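Local coordinates for PhnB protein (Bacillus cereus, PDB 3OMS) that is of unproven function but, as a member of the glyoxalase superfamily, may act as a 3-demethylubiquinone-9 3-methyltransferase, at residues Gln9-Leu15 / Gln64-Ile69; Thr29-Ser35 / Phe59-Gly63; Ser84-Glu90 / Val130-Leu136; Phe99-Ala103 / Gly122-Lys127. One frame throughout, in Å; residues are numbered along the deposited sequence. Where two conformers were deposited one is given.

Two beta-alpha-beta-beta-beta modules follow one another along the chain, each with strand order 1-4-3-2. Contact 1 opens at the N terminus and closes a long loop by pairing the first module's strand 11-17, parallel, with its last strand 64-70. Within that loop lies contact 2, where the chain leaving helix 21-29 meets the end of strand 54-61 and the turn into strand 64-70. The second module starts after contact 1 has closed: contact 3 pairs strand 83-89 with strand 131-136, and contact 4, enclosed by it, packs helix 92-103 on strand 121-125. Packing of Phe32 and Leu61 on Trp132 joins contacts 2 and 3, and so the two modules.

Contact 1 of 4, residues Gln9-Leu15 / Gln64-Ile69; sequences QKITTFL and QEFMCI
The first beta-alpha-beta-beta-beta module is closed by a parallel strand pair, in which Phe14 lies beside Met67 and Leu15 beside Cys68. Met67 N reaches Thr13 O at 3.1 Å, Met67 O receives Leu15 N at 2.8 Å, and Ile69 N follows to Leu15 O at 3.0 Å, the alternation expected of parallel strands. Ahead of the strand, where the backbones diverge, the side-chain amide of Gln9 takes over the role of a backbone peptide. Its OE1 takes Glu65 N at 3.0 Å on a lone pair, and its NE2 gives to Glu65 O at 3.1 Å; NE2 also bonds Ile11 O. A water fills the next step, accepting from Thr13 N and donating to Glu65 O.

Phe14, with CG anti to its N (chi1 -173°), lays its ring across Met67 and Ile69. Met67 is selenomethionine; its chain bends at the end and sets the selenium at the ring's edge, 5.3 Å from the Phe14 centroid, a Met-aromatic contact. Farther round the ring, and on the same side of its plane, Ile69 CG2 meets Phe14 CZ at 3.5 Å. Apolar residues suit this face, where Met67 also packs on Tyr86 of the second subunit. Strand 11-15 pairs on its other edge with an antiparallel strand of that subunit. Such pairing of first and last strands is characteristic of the glyoxalase fold.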
# COMPACT_ATOMS: atom_id res chain seq x y z
N GLN A 9 -7.23 -6.94 12.20
CA GLN A 9 -6.55 -6.67 10.82
C GLN A 9 -5.15 -7.31 10.55
O GLN A 9 -4.11 -6.85 11.04
CB GLN A 9 -6.53 -5.16 10.53
CG GLN A 9 -6.90 -4.84 9.13
CD GLN A 9 -6.84 -3.35 8.84
OE1 GLN A 9 -7.77 -2.58 9.16
NE2 GLN A 9 -5.75 -2.93 8.23
N LYS A 10 -5.06 -8.35 9.73
CA LYS A 10 -3.80 -9.05 9.58
C LYS A 10 -2.74 -8.26 8.79
O LYS A 10 -1.54 -8.32 9.09
CB LYS A 10 -4.00 -10.38 8.90
CG LYS A 10 -2.74 -11.20 8.76
CD LYS A 10 -3.01 -12.67 8.73
CE LYS A 10 -1.89 -13.45 9.32
NZ LYS A 10 -2.07 -13.74 10.77
N ILE A 11 -3.19 -7.61 7.74
CA ILE A 11 -2.32 -6.83 6.85
C ILE A 11 -2.74 -5.36 6.88
O ILE A 11 -3.93 -4.98 6.66
CB ILE A 11 -2.34 -7.39 5.45
CG1 ILE A 11 -1.91 -8.86 5.46
CG2 ILE A 11 -1.50 -6.49 4.50
CD1 ILE A 11 -2.13 -9.49 4.23
N THR A 12 -1.77 -4.55 7.27
CA THR A 12 -1.95 -3.13 7.42
C THR A 12 -1.02 -2.38 6.48
O THR A 12 0.20 -2.57 6.50
CB THR A 12 -1.68 -2.67 8.84
OG1 THR A 12 -2.57 -3.36 9.69
CG2 THR A 12 -1.95 -1.22 8.99
N THR A 13 -1.60 -1.53 5.66
CA THR A 13 -0.79 -0.70 4.77
C THR A 13 -0.06 0.40 5.59
O THR A 13 -0.66 1.04 6.45
CB THR A 13 -1.70 -0.16 3.60
OG1 THR A 13 -2.17 -1.32 2.90
CG2 THR A 13 -0.87 0.75 2.68
N PHE A 14 1.26 0.57 5.33
CA PHE A 14 2.21 1.22 6.22
C PHE A 14 2.98 2.24 5.36
O PHE A 14 3.66 1.89 4.35
CB PHE A 14 3.16 0.20 6.79
CG PHE A 14 4.12 0.70 7.87
CD1 PHE A 14 4.02 0.21 9.17
CD2 PHE A 14 5.20 1.54 7.55
CE1 PHE A 14 4.90 0.60 10.15
CE2 PHE A 14 6.09 1.91 8.53
CZ PHE A 14 5.93 1.41 9.85
N LEU A 15 2.85 3.51 5.74
CA LEU A 15 3.45 4.60 4.99
C LEU A 15 4.65 5.21 5.75
O LEU A 15 4.54 5.60 6.92
CB LEU A 15 2.38 5.66 4.68
CG LEU A 15 1.30 5.36 3.63
CD1 LEU A 15 0.32 4.21 3.98
CD2 LEU A 15 0.51 6.66 3.35
N GLN A 64 -10.75 1.43 8.36
CA GLN A 64 -9.61 0.56 8.05
C GLN A 64 -8.35 1.16 8.66
O GLN A 64 -8.09 2.32 8.47
CB GLN A 64 -9.42 0.42 6.54
CG GLN A 64 -8.23 -0.46 6.11
CD GLN A 64 -8.07 -0.56 4.59
OE1 GLN A 64 -8.92 -0.07 3.83
NE2 GLN A 64 -6.97 -1.17 4.14
N GLU A 65 -7.59 0.36 9.37
CA GLU A 65 -6.38 0.86 10.00
C GLU A 65 -5.26 0.98 8.98
O GLU A 65 -5.10 0.08 8.14
CB GLU A 65 -5.89 -0.03 11.15
CG GLU A 65 -6.69 0.08 12.43
CD GLU A 65 -6.29 -0.99 13.47
OE1 GLU A 65 -5.14 -1.48 13.46
OE2 GLU A 65 -7.16 -1.36 14.29
N PHE A 66 -4.53 2.08 9.09
CA PHE A 66 -3.28 2.37 8.40
C PHE A 66 -2.24 2.73 9.45
O PHE A 66 -2.58 3.14 10.56
CB PHE A 66 -3.48 3.50 7.40
CG PHE A 66 -4.34 3.10 6.25
CD1 PHE A 66 -3.75 2.64 5.04
CD2 PHE A 66 -5.71 3.05 6.38
CE1 PHE A 66 -4.53 2.21 4.02
CE2 PHE A 66 -6.51 2.61 5.33
CZ PHE A 66 -5.93 2.18 4.15
N MSE A 67 -0.96 2.50 9.13
CA MSE A 67 0.12 2.92 9.97
C MSE A 67 1.04 3.87 9.22
O MSE A 67 1.20 3.80 7.97
CB MSE A 67 0.88 1.70 10.45
CG MSE A 67 0.10 0.83 11.39
SE MSE A 67 0.94 -0.91 11.55
CE MSE A 67 2.40 -0.43 12.67
N CYS A 68 1.68 4.77 9.97
CA CYS A 68 2.76 5.58 9.38
C CYS A 68 3.83 5.88 10.38
O CYS A 68 3.64 5.72 11.59
CB CYS A 68 2.20 6.88 8.75
SG CYS A 68 1.47 8.03 9.95
N ILE A 69 5.00 6.23 9.85
CA ILE A 69 6.10 6.73 10.63
C ILE A 69 6.78 7.89 9.89
O ILE A 69 6.59 8.02 8.68
CB ILE A 69 7.20 5.66 10.87
CG1 ILE A 69 7.95 5.32 9.56
CG2 ILE A 69 6.65 4.39 11.55
CD1 ILE A 69 9.07 4.31 9.70
O HOH W 1 -3.41 -2.63 12.17
O HOH W 2 -4.40 -1.00 5.77

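Contact 2 of 4, residues Thr29-Ser35 / Phe59-Gly63; sequences TSLFDQS and FTLNG
Asn62 reaches from the tip of a beta hairpin to the loop carrying Asp33. Its CB starts 3.8 Å from Asp33 O. With CG anti to the backbone N (chi1 -159°), Asn62 CG stays 3.9 Å from that oxygen, and ND2 at the tip closes in to donate to Asp33 O over 3.2 Å. The N-H points almost straight at its target (172°), which lies in the plane of the amide, although the donor stands above the carbonyl plane of Asp33 by 52°. A carboxamide suits the place because its N-H can bond Asp33 O while its short chain stays within the turn's reach.

Asn62 and Gly63 both have positive phi and form the type I' turn joining strand 54-61 to strand 64-70. Asparagine tolerates such angles well, and glycine, without CB, fits the second position. Facing them, Ser35 turns OG beside its own N, where it accepts Asn62 N at 2.9 Å; its CB lies 3.2 Å from Thr60 O. Gln34 O takes a weak bond from Gly63 N and a further one from a water that also bonds Thr60 OG1, whose other partner is the backbone N of Glu36.

Further back the contact is apolar. Leu61 CD2 comes to the edge of the Phe32 ring, 4.2 Å from Phe32 CD2, while Thr29 CG2 touches Phe59 CD1 at 3.9 Å; the Thr29 hydroxyl itself bonds Met25 O. The turn's N-H groups and the loop's carbonyl and hydroxyl oxygens thus satisfy each other, with apolar carbons packed on the core side.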
# COMPACT_ATOMS: atom_id res chain seq x y z
N THR A 29 -7.25 11.86 7.24
CA THR A 29 -8.39 11.55 8.07
C THR A 29 -9.51 12.61 7.91
O THR A 29 -10.63 12.36 8.29
CB THR A 29 -8.05 11.41 9.55
OG1 THR A 29 -7.40 12.58 10.00
CG2 THR A 29 -7.13 10.21 9.82
N SER A 30 -9.21 13.76 7.32
CA SER A 30 -10.26 14.76 7.02
C SER A 30 -11.07 14.49 5.74
O SER A 30 -12.10 15.16 5.49
CB SER A 30 -9.62 16.15 6.91
OG SER A 30 -9.03 16.37 5.62
N LEU A 31 -10.66 13.51 4.93
CA LEU A 31 -11.19 13.33 3.59
C LEU A 31 -12.30 12.31 3.52
O LEU A 31 -13.06 12.29 2.55
CB LEU A 31 -10.08 12.84 2.65
CG LEU A 31 -8.89 13.77 2.46
CD1 LEU A 31 -7.90 13.12 1.51
CD2 LEU A 31 -9.34 15.13 1.95
N PHE A 32 -12.38 11.43 4.52
CA PHE A 32 -13.33 10.34 4.50
C PHE A 32 -14.08 10.26 5.81
O PHE A 32 -13.57 10.63 6.88
CB PHE A 32 -12.59 8.99 4.27
CG PHE A 32 -11.71 8.97 3.06
CD1 PHE A 32 -12.26 8.87 1.79
CD2 PHE A 32 -10.33 9.06 3.17
CE1 PHE A 32 -11.44 8.89 0.66
CE2 PHE A 32 -9.51 9.09 2.05
CZ PHE A 32 -10.06 8.99 0.80
N ASP A 33 -15.31 9.76 5.72
CA ASP A 33 -16.10 9.50 6.90
C ASP A 33 -15.42 8.43 7.73
O ASP A 33 -14.78 7.53 7.17
CB ASP A 33 -17.50 9.02 6.52
CG ASP A 33 -18.50 9.47 7.49
OD1 ASP A 33 -18.81 10.70 7.44
OD2 ASP A 33 -18.97 8.62 8.31
N GLN A 34 -15.60 8.53 9.06
CA GLN A 34 -15.16 7.53 10.03
C GLN A 34 -13.67 7.26 9.90
O GLN A 34 -13.21 6.11 9.80
CB GLN A 34 -15.99 6.26 9.94
CG GLN A 34 -17.33 6.42 10.65
CD GLN A 34 -18.33 5.44 10.16
OE1 GLN A 34 -18.71 4.52 10.88
NE2 GLN A 34 -18.76 5.62 8.91
N SER A 35 -12.94 8.36 9.95
CA SER A 35 -11.49 8.32 9.87
C SER A 35 -10.92 9.13 11.02
O SER A 35 -11.27 10.32 11.20
CB SER A 35 -11.04 8.87 8.54
OG SER A 35 -11.73 8.23 7.50
N PHE A 59 -3.85 5.14 12.32
CA PHE A 59 -5.06 5.90 12.04
C PHE A 59 -5.99 5.07 11.21
O PHE A 59 -5.56 4.10 10.58
CB PHE A 59 -4.75 7.21 11.31
CG PHE A 59 -4.06 7.05 9.99
CD1 PHE A 59 -4.74 7.34 8.78
CD2 PHE A 59 -2.69 6.73 9.92
CE1 PHE A 59 -4.08 7.26 7.55
CE2 PHE A 59 -2.05 6.61 8.67
CZ PHE A 59 -2.75 6.89 7.49
N THR A 60 -7.26 5.46 11.17
CA THR A 60 -8.21 4.75 10.34
C THR A 60 -8.63 5.66 9.15
O THR A 60 -8.66 6.88 9.26
CB THR A 60 -9.44 4.32 11.10
OG1 THR A 60 -10.05 5.50 11.69
CG2 THR A 60 -9.10 3.27 12.15
N LEU A 61 -8.90 5.02 8.01
CA LEU A 61 -9.61 5.63 6.92
C LEU A 61 -10.84 4.78 6.65
O LEU A 61 -10.74 3.58 6.31
CB LEU A 61 -8.68 5.74 5.70
CG LEU A 61 -7.38 6.56 5.79
CD1 LEU A 61 -6.58 6.48 4.47
CD2 LEU A 61 -7.61 8.05 6.23
N ASN A 62 -12.00 5.37 6.90
CA ASN A 62 -13.27 4.66 6.86
C ASN A 62 -13.21 3.37 7.63
O ASN A 62 -13.66 2.34 7.12
CB ASN A 62 -13.68 4.39 5.41
CG ASN A 62 -15.19 4.12 5.23
OD1 ASN A 62 -15.57 3.07 4.71
ND2 ASN A 62 -16.04 5.04 5.67
N GLY A 63 -12.67 3.39 8.83
CA GLY A 63 -12.69 2.21 9.67
C GLY A 63 -11.49 1.28 9.47
O GLY A 63 -11.26 0.45 10.32
O HOH W 3 -12.53 4.56 12.55

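Contact 3 of 4, residues Ser84-Glu90 / Val130-Leu136; sequences SLYVTCE and VSWQLTL
Leu85 lies over Trp132, and Tyr86 beside Gln133, in the parallel pair of first and last strands that closes the second beta-alpha-beta-beta-beta module of this glyoxalase-like fold. Five backbone bonds stitch the strands, from Leu85 N to Ser131 O through to Cys89 N to Thr135 O.

On the face carrying Leu85, Val87 and Trp132, chi1 -64° puts the indole of Trp132 on Leu85's side and chi2 86° turns its face to Leu85 CD1, which stands over the six-membered ring, 3.8 Å from its centroid, a CH-pi contact. Val87 CG2 comes to the rim, 3.6 Å from Trp132 CE3. A large flat ring can thus serve two aliphatic neighbours, while Trp132 NE1 bonds Asp126 OD2.

The other face carries Gln133, extended beyond CG. Its NE2 donates to Ser84 OG at 3.0 Å, in the amide plane. The same amide places OE1 at the edge of the Tyr86 ring, 3.6 Å from CD1, where the ring hydrogens would probably offer slight positive charge; the two planes are nearly perpendicular. Tyr86, its CG anti to N (chi1 -174°), packs on Met67 of the second subunit. Thr135 keeps OG1 for Ser118 and Lys120, and its methyl CG2 lies 3.4 Å from Tyr86 OH.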
# COMPACT_ATOMS: atom_id res chain seq x y z
N SER A 84 -0.52 1.82 -4.93
CA SER A 84 -1.46 2.93 -4.79
C SER A 84 -2.69 2.57 -3.92
O SER A 84 -2.96 1.38 -3.61
CB SER A 84 -1.92 3.43 -6.16
OG SER A 84 -2.58 2.40 -6.90
N LEU A 85 -3.38 3.61 -3.51
CA LEU A 85 -4.61 3.48 -2.74
C LEU A 85 -5.82 3.76 -3.64
O LEU A 85 -6.00 4.87 -4.14
CB LEU A 85 -4.56 4.42 -1.54
CG LEU A 85 -3.37 4.18 -0.58
CD1 LEU A 85 -3.41 5.28 0.52
CD2 LEU A 85 -3.39 2.80 0.03
N TYR A 86 -6.61 2.73 -3.85
CA TYR A 86 -7.72 2.75 -4.76
C TYR A 86 -8.98 3.00 -3.95
O TYR A 86 -9.37 2.16 -3.10
CB TYR A 86 -7.76 1.42 -5.48
CG TYR A 86 -8.76 1.27 -6.57
CD1 TYR A 86 -8.42 1.53 -7.89
CD2 TYR A 86 -10.07 0.84 -6.29
CE1 TYR A 86 -9.36 1.36 -8.91
CE2 TYR A 86 -11.00 0.66 -7.33
CZ TYR A 86 -10.62 0.96 -8.62
OH TYR A 86 -11.52 0.78 -9.63
N VAL A 87 -9.62 4.14 -4.23
CA VAL A 87 -10.77 4.58 -3.45
C VAL A 87 -12.05 4.44 -4.24
O VAL A 87 -12.16 4.94 -5.34
CB VAL A 87 -10.67 6.04 -3.00
CG1 VAL A 87 -11.87 6.37 -1.99
CG2 VAL A 87 -9.32 6.33 -2.31
N THR A 88 -13.05 3.78 -3.69
CA THR A 88 -14.33 3.69 -4.37
C THR A 88 -15.30 4.62 -3.61
O THR A 88 -15.43 4.55 -2.42
CB THR A 88 -14.83 2.25 -4.50
OG1 THR A 88 -15.25 1.80 -3.22
CG2 THR A 88 -13.72 1.34 -5.07
N CYS A 89 -15.87 5.57 -4.34
CA CYS A 89 -16.67 6.65 -3.79
C CYS A 89 -18.12 6.31 -4.13
O CYS A 89 -18.37 5.70 -5.18
CB CYS A 89 -16.23 8.00 -4.42
SG CYS A 89 -14.45 8.49 -4.24
N GLU A 90 -19.06 6.67 -3.26
CA GLU A 90 -20.50 6.38 -3.42
C GLU A 90 -21.20 7.38 -4.34
O GLU A 90 -22.18 7.05 -5.06
CB GLU A 90 -21.22 6.46 -2.06
CG GLU A 90 -20.92 5.32 -1.07
CD GLU A 90 -19.52 5.39 -0.49
OE1 GLU A 90 -19.25 6.29 0.33
OE2 GLU A 90 -18.69 4.52 -0.85
N VAL A 130 2.16 10.29 -2.36
CA VAL A 130 1.35 9.08 -2.22
C VAL A 130 0.35 8.98 -3.37
O VAL A 130 -0.30 9.99 -3.71
CB VAL A 130 0.59 9.03 -0.89
CG1 VAL A 130 -0.40 7.78 -0.86
CG2 VAL A 130 1.58 8.96 0.25
N SER A 131 0.29 7.82 -4.03
CA SER A 131 -0.54 7.65 -5.24
C SER A 131 -1.94 7.14 -4.89
O SER A 131 -2.12 6.09 -4.18
CB SER A 131 0.12 6.69 -6.18
OG SER A 131 -0.35 6.80 -7.52
N TRP A 132 -2.93 7.87 -5.41
CA TRP A 132 -4.34 7.60 -5.17
C TRP A 132 -5.11 7.45 -6.50
O TRP A 132 -4.95 8.26 -7.45
CB TRP A 132 -4.96 8.75 -4.43
CG TRP A 132 -4.47 9.04 -3.06
CD1 TRP A 132 -3.40 9.80 -2.73
CD2 TRP A 132 -5.06 8.62 -1.82
NE1 TRP A 132 -3.29 9.90 -1.37
CE2 TRP A 132 -4.28 9.16 -0.78
CE3 TRP A 132 -6.17 7.85 -1.49
CZ2 TRP A 132 -4.58 8.98 0.58
CZ3 TRP A 132 -6.45 7.62 -0.14
CH2 TRP A 132 -5.66 8.21 0.88
N GLN A 133 -5.96 6.42 -6.53
CA GLN A 133 -6.89 6.22 -7.65
C GLN A 133 -8.27 6.35 -7.05
O GLN A 133 -8.56 5.89 -5.94
CB GLN A 133 -6.79 4.83 -8.29
CG GLN A 133 -5.45 4.53 -8.96
CD GLN A 133 -5.45 3.15 -9.57
OE1 GLN A 133 -6.26 2.86 -10.46
NE2 GLN A 133 -4.56 2.28 -9.09
N LEU A 134 -9.13 7.01 -7.78
CA LEU A 134 -10.49 7.25 -7.29
C LEU A 134 -11.47 6.87 -8.36
O LEU A 134 -11.25 7.18 -9.52
CB LEU A 134 -10.66 8.71 -6.92
CG LEU A 134 -9.86 9.18 -5.71
CD1 LEU A 134 -8.48 9.65 -6.16
CD2 LEU A 134 -10.65 10.28 -5.08
N THR A 135 -12.51 6.14 -7.97
CA THR A 135 -13.53 5.76 -8.91
C THR A 135 -14.92 5.81 -8.28
O THR A 135 -15.05 5.78 -7.07
CB THR A 135 -13.23 4.38 -9.48
OG1 THR A 135 -14.02 4.21 -10.67
CG2 THR A 135 -13.53 3.29 -8.41
N LEU A 136 -15.93 5.95 -9.13
CA LEU A 136 -17.30 6.02 -8.66
C LEU A 136 -17.92 4.61 -8.80
O LEU A 136 -17.87 4.03 -9.89
CB LEU A 136 -18.02 7.07 -9.49
CG LEU A 136 -19.38 7.60 -9.05
CD1 LEU A 136 -19.26 8.19 -7.67
CD2 LEU A 136 -19.86 8.61 -10.09

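Contact 4 of 4, residues Phe99-Ala103 / Gly122-Lys127; sequences FHKLA and GWLNDK
Helix 92-103 packs on strand 121-125 through Leu124, whose CB points at the helix. Leu124 CD2 settles over the face of the Phe99 ring, 3.7 Å from the centroid and 17° off the normal, a CH-pi contact. Ala103 is small enough for Leu124 CD2 to come up to the helix backbone, 3.9 Å from Ala103 CB. CD1 and CD2 of Leu124 both lie 3.9 Å from Leu102 CB. Leu124 CG sits between its N and carbonyl carbon (chi1 53°), and CD2 lodges between Phe99 and Ala103, four residues apart on the helix.

This is the alpha-on-beta layer of the second beta-alpha-beta-beta-beta module: the helix follows strand 83-89 and rests on the sheet, and the axes of 99-103 and 122-125 lie 25° apart. Phe99 also packs on Leu134 and Ile108 of neighbouring strands. Gly122 suits its site because, having no side chain, it lets Phe99 CE1 come within 3.7 Å of its CA.

Asp126 CA approaches Leu102 O at 3.5 Å in a CA-H...O contact, while Asp126 OD2 bonds Tyr28 OH and OD1 the backbone N of Tyr128 and Val130. A water donates to Leu102 O at 2.7 Å and accepts from Lys127 N and NZ.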
# COMPACT_ATOMS: atom_id res chain seq x y z
N PHE A 99 -11.03 14.11 -4.80
CA PHE A 99 -10.01 14.25 -5.84
C PHE A 99 -9.36 15.65 -5.79
O PHE A 99 -8.13 15.76 -5.80
CB PHE A 99 -10.61 13.98 -7.23
CG PHE A 99 -9.58 13.86 -8.31
CD1 PHE A 99 -8.96 12.64 -8.56
CD2 PHE A 99 -9.22 14.96 -9.09
CE1 PHE A 99 -8.03 12.51 -9.57
CE2 PHE A 99 -8.25 14.84 -10.08
CZ PHE A 99 -7.67 13.64 -10.32
N HIS A 100 -10.19 16.69 -5.76
CA HIS A 100 -9.75 18.10 -5.77
C HIS A 100 -8.87 18.39 -4.57
O HIS A 100 -7.87 19.06 -4.68
CB HIS A 100 -10.98 19.01 -5.81
CG HIS A 100 -10.71 20.46 -5.60
ND1 HIS A 100 -10.05 21.25 -6.51
CD2 HIS A 100 -11.07 21.29 -4.58
CE1 HIS A 100 -10.00 22.49 -6.07
NE2 HIS A 100 -10.62 22.54 -4.90
N LYS A 101 -9.26 17.83 -3.42
CA LYS A 101 -8.45 18.04 -2.23
C LYS A 101 -7.08 17.37 -2.38
O LYS A 101 -6.06 17.98 -2.07
CB LYS A 101 -9.20 17.55 -0.98
CG LYS A 101 -10.34 18.53 -0.54
CD LYS A 101 -11.04 18.00 0.69
CE LYS A 101 -12.10 18.91 1.36
NZ LYS A 101 -12.68 18.00 2.48
N LEU A 102 -7.07 16.11 -2.81
CA LEU A 102 -5.82 15.33 -2.97
C LEU A 102 -4.91 15.88 -4.07
O LEU A 102 -3.68 15.75 -4.00
CB LEU A 102 -6.16 13.85 -3.26
CG LEU A 102 -6.69 12.98 -2.14
CD1 LEU A 102 -7.25 11.65 -2.73
CD2 LEU A 102 -5.58 12.70 -1.11
N ALA A 103 -5.52 16.50 -5.09
CA ALA A 103 -4.77 17.12 -6.19
C ALA A 103 -3.97 18.37 -5.79
O ALA A 103 -3.09 18.77 -6.55
CB ALA A 103 -5.76 17.50 -7.38
N GLY A 122 -10.11 8.86 -11.71
CA GLY A 122 -8.90 9.66 -11.80
C GLY A 122 -7.77 9.05 -11.02
O GLY A 122 -8.00 8.20 -10.12
N TRP A 123 -6.56 9.50 -11.32
CA TRP A 123 -5.35 8.94 -10.69
C TRP A 123 -4.39 10.09 -10.50
O TRP A 123 -4.15 10.88 -11.41
CB TRP A 123 -4.72 7.87 -11.59
CG TRP A 123 -3.73 6.96 -10.94
CD1 TRP A 123 -3.03 7.17 -9.80
CD2 TRP A 123 -3.32 5.67 -11.42
NE1 TRP A 123 -2.18 6.12 -9.55
CE2 TRP A 123 -2.34 5.18 -10.53
CE3 TRP A 123 -3.70 4.88 -12.51
CZ2 TRP A 123 -1.77 3.89 -10.67
CZ3 TRP A 123 -3.10 3.62 -12.68
CH2 TRP A 123 -2.14 3.15 -11.76
N LEU A 124 -3.89 10.23 -9.29
CA LEU A 124 -2.95 11.30 -8.97
C LEU A 124 -1.94 10.86 -7.94
O LEU A 124 -2.10 9.78 -7.32
CB LEU A 124 -3.72 12.50 -8.42
CG LEU A 124 -4.70 12.33 -7.23
CD1 LEU A 124 -3.88 12.19 -5.92
CD2 LEU A 124 -5.62 13.56 -7.14
N ASN A 125 -0.90 11.68 -7.79
CA ASN A 125 -0.06 11.65 -6.59
C ASN A 125 -0.35 12.84 -5.75
O ASN A 125 -0.47 13.94 -6.27
CB ASN A 125 1.43 11.68 -6.96
CG ASN A 125 1.88 10.49 -7.81
OD1 ASN A 125 2.76 10.66 -8.67
ND2 ASN A 125 1.39 9.31 -7.52
N ASP A 126 -0.53 12.66 -4.45
CA ASP A 126 -0.82 13.82 -3.62
C ASP A 126 0.47 14.61 -3.32
O ASP A 126 1.58 14.28 -3.80
CB ASP A 126 -1.61 13.38 -2.37
CG ASP A 126 -0.77 12.57 -1.40
OD1 ASP A 126 0.49 12.63 -1.55
OD2 ASP A 126 -1.38 11.94 -0.50
N LYS A 127 0.33 15.69 -2.57
CA LYS A 127 1.44 16.58 -2.28
C LYS A 127 2.59 15.87 -1.56
O LYS A 127 3.69 16.40 -1.47
CB LYS A 127 0.99 17.79 -1.47
CG LYS A 127 0.53 17.53 -0.02
CD LYS A 127 0.12 18.80 0.70
CE LYS A 127 -1.26 19.33 0.27
NZ LYS A 127 -2.49 18.54 0.61
O HOH W 4 -2.26 16.78 -2.00